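Local coordinates for protein aminoglycoside 6-adenylyltransferase (Bacillus subtilis, PDB 2PBE) that mediates streptomycin resistance by transferring the nucleotidyl group of ATP or GTP to O-6 of streptomycin, and also adenylates streptidine, at residues Q43-F57 and K101-Y115. Numbering follows the deposited sequence.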
loop_
_atom_site.group_PDB
_atom_site.type_symbol
_atom_site.label_atom_id
_atom_site.label_comp_id
_atom_site.label_asym_id
_atom_site.label_seq_id
_atom_site.Cartn_x
_atom_site.Cartn_y
_atom_site.Cartn_z
ATOM N N GLN A 43 18.041 10.714 -7.009
ATOM C CA GLN A 43 16.706 10.252 -7.339
ATOM C C GLN A 43 16.657 8.834 -7.937
ATOM O O GLN A 43 15.557 8.274 -8.089
ATOM C CB GLN A 43 16.000 11.316 -8.231
ATOM C CG GLN A 43 15.880 10.983 -9.774
ATOM C CD GLN A 43 17.271 10.885 -10.467
ATOM O OE1 GLN A 43 18.018 11.855 -10.428
ATOM N NE2 GLN A 43 17.609 9.721 -11.088
ATOM N N ASP A 44 17.840 8.259 -8.195
ATOM C CA ASP A 44 17.991 6.918 -8.739
ATOM C C ASP A 44 17.120 5.899 -8.013
ATOM O O ASP A 44 16.932 5.973 -6.801
ATOM C CB ASP A 44 19.444 6.445 -8.623
ATOM C CG ASP A 44 20.429 7.356 -9.333
ATOM O OD1 ASP A 44 20.136 7.800 -10.464
ATOM O OD2 ASP A 44 21.508 7.623 -8.750
ATOM N N TYR A 45 16.617 4.927 -8.758
ATOM C CA TYR A 45 15.772 3.893 -8.185
ATOM C C TYR A 45 16.480 2.564 -8.020
ATOM O O TYR A 45 17.119 2.045 -8.935
ATOM C CB TYR A 45 14.532 3.725 -9.040
ATOM C CG TYR A 45 13.733 5.003 -9.101
ATOM C CD1 TYR A 45 12.880 5.370 -8.030
ATOM C CD2 TYR A 45 13.860 5.894 -10.204
ATOM C CE1 TYR A 45 12.157 6.606 -8.050
ATOM C CE2 TYR A 45 13.148 7.140 -10.240
ATOM C CZ TYR A 45 12.295 7.486 -9.154
ATOM O OH TYR A 45 11.613 8.691 -9.149
ATOM N N ASP A 46 16.382 2.041 -6.807
ATOM C CA ASP A 46 16.984 0.757 -6.451
ATOM C C ASP A 46 15.912 -0.249 -6.137
ATOM O O ASP A 46 15.353 -0.247 -5.056
ATOM C CB ASP A 46 17.875 0.905 -5.231
ATOM C CG ASP A 46 19.349 0.945 -5.586
ATOM O OD1 ASP A 46 19.917 -0.149 -5.817
ATOM O OD2 ASP A 46 19.933 2.063 -5.645
ATOM N N ILE A 47 15.612 -1.090 -7.110
ATOM C CA ILE A 47 14.567 -2.079 -6.975
ATOM C C ILE A 47 15.094 -3.495 -7.071
ATOM O O ILE A 47 16.051 -3.757 -7.790
ATOM C CB ILE A 47 13.529 -1.883 -8.084
ATOM C CG1 ILE A 47 13.124 -0.406 -8.154
ATOM C CG2 ILE A 47 12.317 -2.775 -7.842
ATOM C CD1 ILE A 47 12.454 0.147 -6.893
ATOM N N SER A 48 14.462 -4.408 -6.344
ATOM C CA SER A 48 14.836 -5.818 -6.371
ATOM C C SER A 48 13.572 -6.659 -6.469
ATOM O O SER A 48 12.661 -6.520 -5.645
ATOM C CB SER A 48 15.576 -6.227 -5.091
ATOM O OG SER A 48 16.839 -5.616 -4.983
ATOM N N TYR A 49 13.519 -7.526 -7.473
ATOM C CA TYR A 49 12.386 -8.428 -7.660
ATOM C C TYR A 49 12.836 -9.844 -7.345
ATOM O O TYR A 49 13.766 -10.355 -7.971
ATOM C CB TYR A 49 11.895 -8.433 -9.113
ATOM C CG TYR A 49 11.258 -7.165 -9.649
ATOM C CD1 TYR A 49 10.430 -6.354 -8.828
ATOM C CD2 TYR A 49 11.377 -6.838 -11.026
ATOM C CE1 TYR A 49 9.724 -5.243 -9.377
ATOM C CE2 TYR A 49 10.680 -5.735 -11.585
ATOM C CZ TYR A 49 9.850 -4.943 -10.758
ATOM O OH TYR A 49 9.146 -3.882 -11.311
ATOM N N PHE A 50 12.191 -10.480 -6.369
ATOM C CA PHE A 50 12.541 -11.860 -6.031
ATOM C C PHE A 50 11.611 -12.663 -6.904
ATOM O O PHE A 50 10.389 -12.556 -6.770
ATOM C CB PHE A 50 12.306 -12.130 -4.554
ATOM C CG PHE A 50 13.317 -11.493 -3.675
ATOM C CD1 PHE A 50 14.381 -12.239 -3.161
ATOM C CD2 PHE A 50 13.261 -10.115 -3.412
ATOM C CE1 PHE A 50 15.404 -11.619 -2.393
ATOM C CE2 PHE A 50 14.276 -9.471 -2.648
ATOM C CZ PHE A 50 15.352 -10.232 -2.138
ATOM N N VAL A 51 12.189 -13.455 -7.793
ATOM C CA VAL A 51 11.409 -14.212 -8.747
ATOM C C VAL A 51 11.551 -15.726 -8.664
ATOM O O VAL A 51 12.436 -16.248 -8.002
ATOM C CB VAL A 51 11.762 -13.751 -10.178
ATOM C CG1 VAL A 51 11.714 -12.243 -10.249
ATOM C CG2 VAL A 51 13.155 -14.236 -10.569
ATOM N N THR A 52 10.670 -16.420 -9.367
ATOM C CA THR A 52 10.709 -17.872 -9.380
ATOM C C THR A 52 11.753 -18.358 -10.397
ATOM O O THR A 52 12.635 -19.158 -10.046
ATOM C CB THR A 52 9.326 -18.455 -9.740
ATOM O OG1 THR A 52 8.852 -17.834 -10.941
ATOM C CG2 THR A 52 8.339 -18.218 -8.618
ATOM N N ASP A 53 11.661 -17.859 -11.634
ATOM C CA ASP A 53 12.568 -18.242 -12.719
ATOM C C ASP A 53 13.425 -17.096 -13.216
ATOM O O ASP A 53 13.008 -16.319 -14.074
ATOM C CB ASP A 53 11.771 -18.773 -13.902
ATOM C CG ASP A 53 12.649 -19.459 -14.944
ATOM O OD1 ASP A 53 13.869 -19.174 -15.030
ATOM O OD2 ASP A 53 12.095 -20.287 -15.703
ATOM N N VAL A 54 14.644 -17.023 -12.717
ATOM C CA VAL A 54 15.529 -15.958 -13.134
ATOM C C VAL A 54 15.852 -16.046 -14.634
ATOM O O VAL A 54 15.792 -15.033 -15.341
ATOM C CB VAL A 54 16.806 -15.947 -12.230
ATOM C CG1 VAL A 54 17.465 -17.347 -12.255
ATOM C CG2 VAL A 54 17.736 -14.849 -12.644
ATOM N N GLU A 55 16.153 -17.256 -15.125
ATOM C CA GLU A 55 16.478 -17.469 -16.548
ATOM C C GLU A 55 15.356 -17.017 -17.504
ATOM O O GLU A 55 15.617 -16.639 -18.664
ATOM C CB GLU A 55 16.788 -18.947 -16.800
ATOM C CG GLU A 55 18.051 -19.459 -16.106
ATOM C CD GLU A 55 19.301 -18.635 -16.468
ATOM O OE1 GLU A 55 19.946 -18.096 -15.537
ATOM O OE2 GLU A 55 19.643 -18.526 -17.675
ATOM N N SER A 56 14.119 -17.076 -17.009
ATOM C CA SER A 56 12.941 -16.693 -17.784
ATOM C C SER A 56 13.076 -15.259 -18.272
ATOM O O SER A 56 12.819 -14.929 -19.439
ATOM C CB SER A 56 11.692 -16.824 -16.909
ATOM O OG SER A 56 10.520 -16.805 -17.698
ATOM N N PHE A 57 13.494 -14.403 -17.360
ATOM C CA PHE A 57 13.663 -13.003 -17.676
ATOM C C PHE A 57 14.823 -12.819 -18.627
ATOM O O PHE A 57 14.822 -11.923 -19.459
ATOM C CB PHE A 57 13.889 -12.222 -16.389
ATOM C CG PHE A 57 12.668 -12.130 -15.526
ATOM C CD1 PHE A 57 11.696 -11.143 -15.775
ATOM C CD2 PHE A 57 12.450 -13.061 -14.498
ATOM C CE1 PHE A 57 10.503 -11.081 -15.017
ATOM C CE2 PHE A 57 11.261 -13.022 -13.725
ATOM C CZ PHE A 57 10.281 -12.033 -13.984
ATOM N N LYS A 101 17.047 7.114 -13.552
ATOM C CA LYS A 101 17.998 6.020 -13.542
ATOM C C LYS A 101 17.468 4.932 -12.633
ATOM O O LYS A 101 17.019 5.196 -11.521
ATOM C CB LYS A 101 19.350 6.499 -13.034
ATOM C CG LYS A 101 20.523 5.862 -13.779
ATOM C CD LYS A 101 20.911 4.508 -13.235
ATOM C CE LYS A 101 21.744 4.644 -11.960
ATOM N NZ LYS A 101 22.359 3.348 -11.549
ATOM N N LEU A 102 17.506 3.700 -13.117
ATOM C CA LEU A 102 17.031 2.587 -12.326
ATOM C C LEU A 102 18.131 1.556 -12.204
ATOM O O LEU A 102 18.983 1.431 -13.083
ATOM C CB LEU A 102 15.791 1.955 -12.977
ATOM C CG LEU A 102 15.349 0.599 -12.412
ATOM C CD1 LEU A 102 14.805 0.763 -10.998
ATOM C CD2 LEU A 102 14.324 -0.015 -13.308
ATOM N N ASP A 103 18.100 0.833 -11.091
ATOM C CA ASP A 103 19.025 -0.244 -10.814
ATOM C C ASP A 103 18.109 -1.381 -10.352
ATOM O O ASP A 103 17.605 -1.370 -9.236
ATOM C CB ASP A 103 19.978 0.157 -9.700
ATOM C CG ASP A 103 21.425 -0.003 -10.098
ATOM O OD1 ASP A 103 21.823 -1.152 -10.404
ATOM O OD2 ASP A 103 22.161 1.019 -10.112
ATOM N N LEU A 104 17.866 -2.343 -11.233
ATOM C CA LEU A 104 16.976 -3.468 -10.933
ATOM C C LEU A 104 17.716 -4.781 -10.782
ATOM O O LEU A 104 18.446 -5.183 -11.674
ATOM C CB LEU A 104 15.943 -3.603 -12.054
ATOM C CG LEU A 104 14.855 -4.664 -11.941
ATOM C CD1 LEU A 104 13.834 -4.239 -10.896
ATOM C CD2 LEU A 104 14.177 -4.814 -13.282
ATOM N N THR A 105 17.519 -5.459 -9.661
ATOM C CA THR A 105 18.178 -6.740 -9.454
ATOM C C THR A 105 17.139 -7.840 -9.410
ATOM O O THR A 105 16.068 -7.654 -8.843
ATOM C CB THR A 105 18.968 -6.764 -8.136
ATOM O OG1 THR A 105 19.895 -5.676 -8.118
ATOM C CG2 THR A 105 19.732 -8.069 -7.986
ATOM N N LEU A 106 17.458 -8.973 -10.025
ATOM C CA LEU A 106 16.564 -10.134 -10.045
ATOM C C LEU A 106 17.199 -11.222 -9.183
ATOM O O LEU A 106 18.145 -11.900 -9.591
ATOM C CB LEU A 106 16.343 -10.652 -11.476
ATOM C CG LEU A 106 15.712 -9.711 -12.515
ATOM C CD1 LEU A 106 15.539 -10.459 -13.838
ATOM C CD2 LEU A 106 14.376 -9.190 -12.035
ATOM N N ILE A 107 16.689 -11.362 -7.970
ATOM C CA ILE A 107 17.190 -12.340 -7.022
ATOM C C ILE A 107 16.291 -13.572 -6.989
ATOM O O ILE A 107 15.074 -13.448 -7.029
ATOM C CB ILE A 107 17.225 -11.721 -5.616
ATOM C CG1 ILE A 107 17.989 -10.393 -5.665
ATOM C CG2 ILE A 107 17.836 -12.700 -4.620
ATOM C CD1 ILE A 107 17.920 -9.605 -4.375
ATOM N N PRO A 108 16.878 -14.780 -6.941
ATOM C CA PRO A 108 16.029 -15.975 -6.898
ATOM C C PRO A 108 15.203 -15.948 -5.601
ATOM O O PRO A 108 15.733 -15.662 -4.525
ATOM C CB PRO A 108 17.035 -17.108 -6.923
ATOM C CG PRO A 108 18.157 -16.537 -7.722
ATOM C CD PRO A 108 18.289 -15.151 -7.159
ATOM N N ILE A 109 13.910 -16.236 -5.706
ATOM C CA ILE A 109 13.021 -16.210 -4.558
ATOM C C ILE A 109 13.490 -17.100 -3.416
ATOM O O ILE A 109 13.290 -16.782 -2.241
ATOM C CB ILE A 109 11.597 -16.617 -4.974
ATOM C CG1 ILE A 109 10.651 -16.491 -3.790
ATOM C CG2 ILE A 109 11.581 -18.044 -5.479
ATOM C CD1 ILE A 109 10.554 -15.090 -3.249
ATOM N N ARG A 110 14.116 -18.213 -3.770
ATOM C CA ARG A 110 14.615 -19.149 -2.784
ATOM C C ARG A 110 15.651 -18.515 -1.846
ATOM O O ARG A 110 15.896 -19.029 -0.758
ATOM C CB ARG A 110 15.226 -20.366 -3.502
ATOM C CG ARG A 110 15.920 -21.378 -2.585
ATOM C CD ARG A 110 15.009 -21.876 -1.444
ATOM N NE ARG A 110 15.553 -23.070 -0.797
ATOM C CZ ARG A 110 15.594 -24.271 -1.370
ATOM N NH1 ARG A 110 15.116 -24.440 -2.596
ATOM N NH2 ARG A 110 16.133 -25.300 -0.727
ATOM N N GLU A 111 16.236 -17.387 -2.249
ATOM C CA GLU A 111 17.283 -16.736 -1.456
ATOM C C GLU A 111 16.841 -15.521 -0.649
ATOM O O GLU A 111 17.679 -14.737 -0.191
ATOM C CB GLU A 111 18.441 -16.335 -2.374
ATOM C CG GLU A 111 18.838 -17.454 -3.338
ATOM C CD GLU A 111 20.147 -17.191 -4.034
ATOM O OE1 GLU A 111 21.083 -16.757 -3.340
ATOM O OE2 GLU A 111 20.265 -17.426 -5.256
ATOM N N ALA A 112 15.531 -15.371 -0.481
ATOM C CA ALA A 112 14.963 -14.254 0.259
ATOM C C ALA A 112 15.341 -14.324 1.729
ATOM O O ALA A 112 15.807 -13.342 2.312
ATOM C CB ALA A 112 13.438 -14.253 0.114
ATOM N N GLU A 113 15.125 -15.492 2.325
ATOM C CA GLU A 113 15.446 -15.752 3.717
ATOM C C GLU A 113 16.883 -15.340 4.031
ATOM O O GLU A 113 17.115 -14.557 4.942
ATOM C CB GLU A 113 15.256 -17.243 4.022
ATOM C CG GLU A 113 13.979 -17.878 3.452
ATOM C CD GLU A 113 14.086 -18.236 1.958
ATOM O OE1 GLU A 113 13.795 -17.374 1.098
ATOM O OE2 GLU A 113 14.482 -19.391 1.649
ATOM N N ASP A 114 17.834 -15.873 3.255
ATOM C CA ASP A 114 19.250 -15.564 3.448
ATOM C C ASP A 114 19.406 -14.054 3.400
ATOM O O ASP A 114 20.016 -13.447 4.279
ATOM C CB ASP A 114 20.134 -16.166 2.338
ATOM C CG ASP A 114 20.141 -17.691 2.318
ATOM O OD1 ASP A 114 20.301 -18.296 3.406
ATOM O OD2 ASP A 114 20.018 -18.292 1.218
ATOM N N TYR A 115 18.843 -13.470 2.348
ATOM C CA TYR A 115 18.888 -12.028 2.102
ATOM C C TYR A 115 18.419 -11.210 3.294
ATOM O O TYR A 115 19.170 -10.360 3.790
ATOM C CB TYR A 115 18.007 -11.696 0.905
ATOM C CG TYR A 115 18.059 -10.239 0.483
ATOM C CD1 TYR A 115 18.952 -9.803 -0.532
ATOM C CD2 TYR A 115 17.175 -9.286 1.060
ATOM C CE1 TYR A 115 18.946 -8.444 -0.981
ATOM C CE2 TYR A 115 17.169 -7.935 0.637
ATOM C CZ TYR A 115 18.039 -7.516 -0.384
ATOM O OH TYR A 115 17.928 -6.213 -0.823
HETATM O O HOH W 1 18.786 -3.373 -7.421
#
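Phe50 directs the edge of its ring at the face of Tyr115, CZ lying over the ring centre, in a T-shaped pair with planes at 80° and centroids 5.2 Å apart. One face of the Phe50 ring takes a CH-pi contact from Ile107 CB, 4.1 Å from the centroid, and Ile107 CD1 reaches Phe50 CZ at 3.5 Å. With chi1 at -175°, the Tyr115 ring swings away from its own backbone N and turns from helix 112-117 toward Phe50. On the opposite sheet face, Leu104 CD1 sits over the Tyr49 ring, 3.8 Å from its centroid, while Leu106 CD2 comes in at the edge; the Tyr49 hydroxyl is hydrogen-bonded to Phe13 O of helix 6-19. Leu106 sends its other methyl, CD1, to Phe57 CB at 3.5 Å. Tyr49, Phe50, Leu104, Leu106 and Ile107 belong to neighbouring parallel strands, 45-51 and 101-108, inside the mixed sheet of a nucleotidyltransferase-type domain, flanked by strands 23-28 and 90-96. Seven backbone hydrogen bonds join the strands, and an eighth, Ile109 N to Val51 O, continues the ladder into the 3-10 turn. At the polar end, Asp46 and Asp103 point the same way with carboxylate planes nearly parallel, and Lys101 NZ bridges to Asp103 OD2 at 2.7 Å from above the carboxylate plane. A water hydrogen-bonds both Ile47 O and Thr105 OG1.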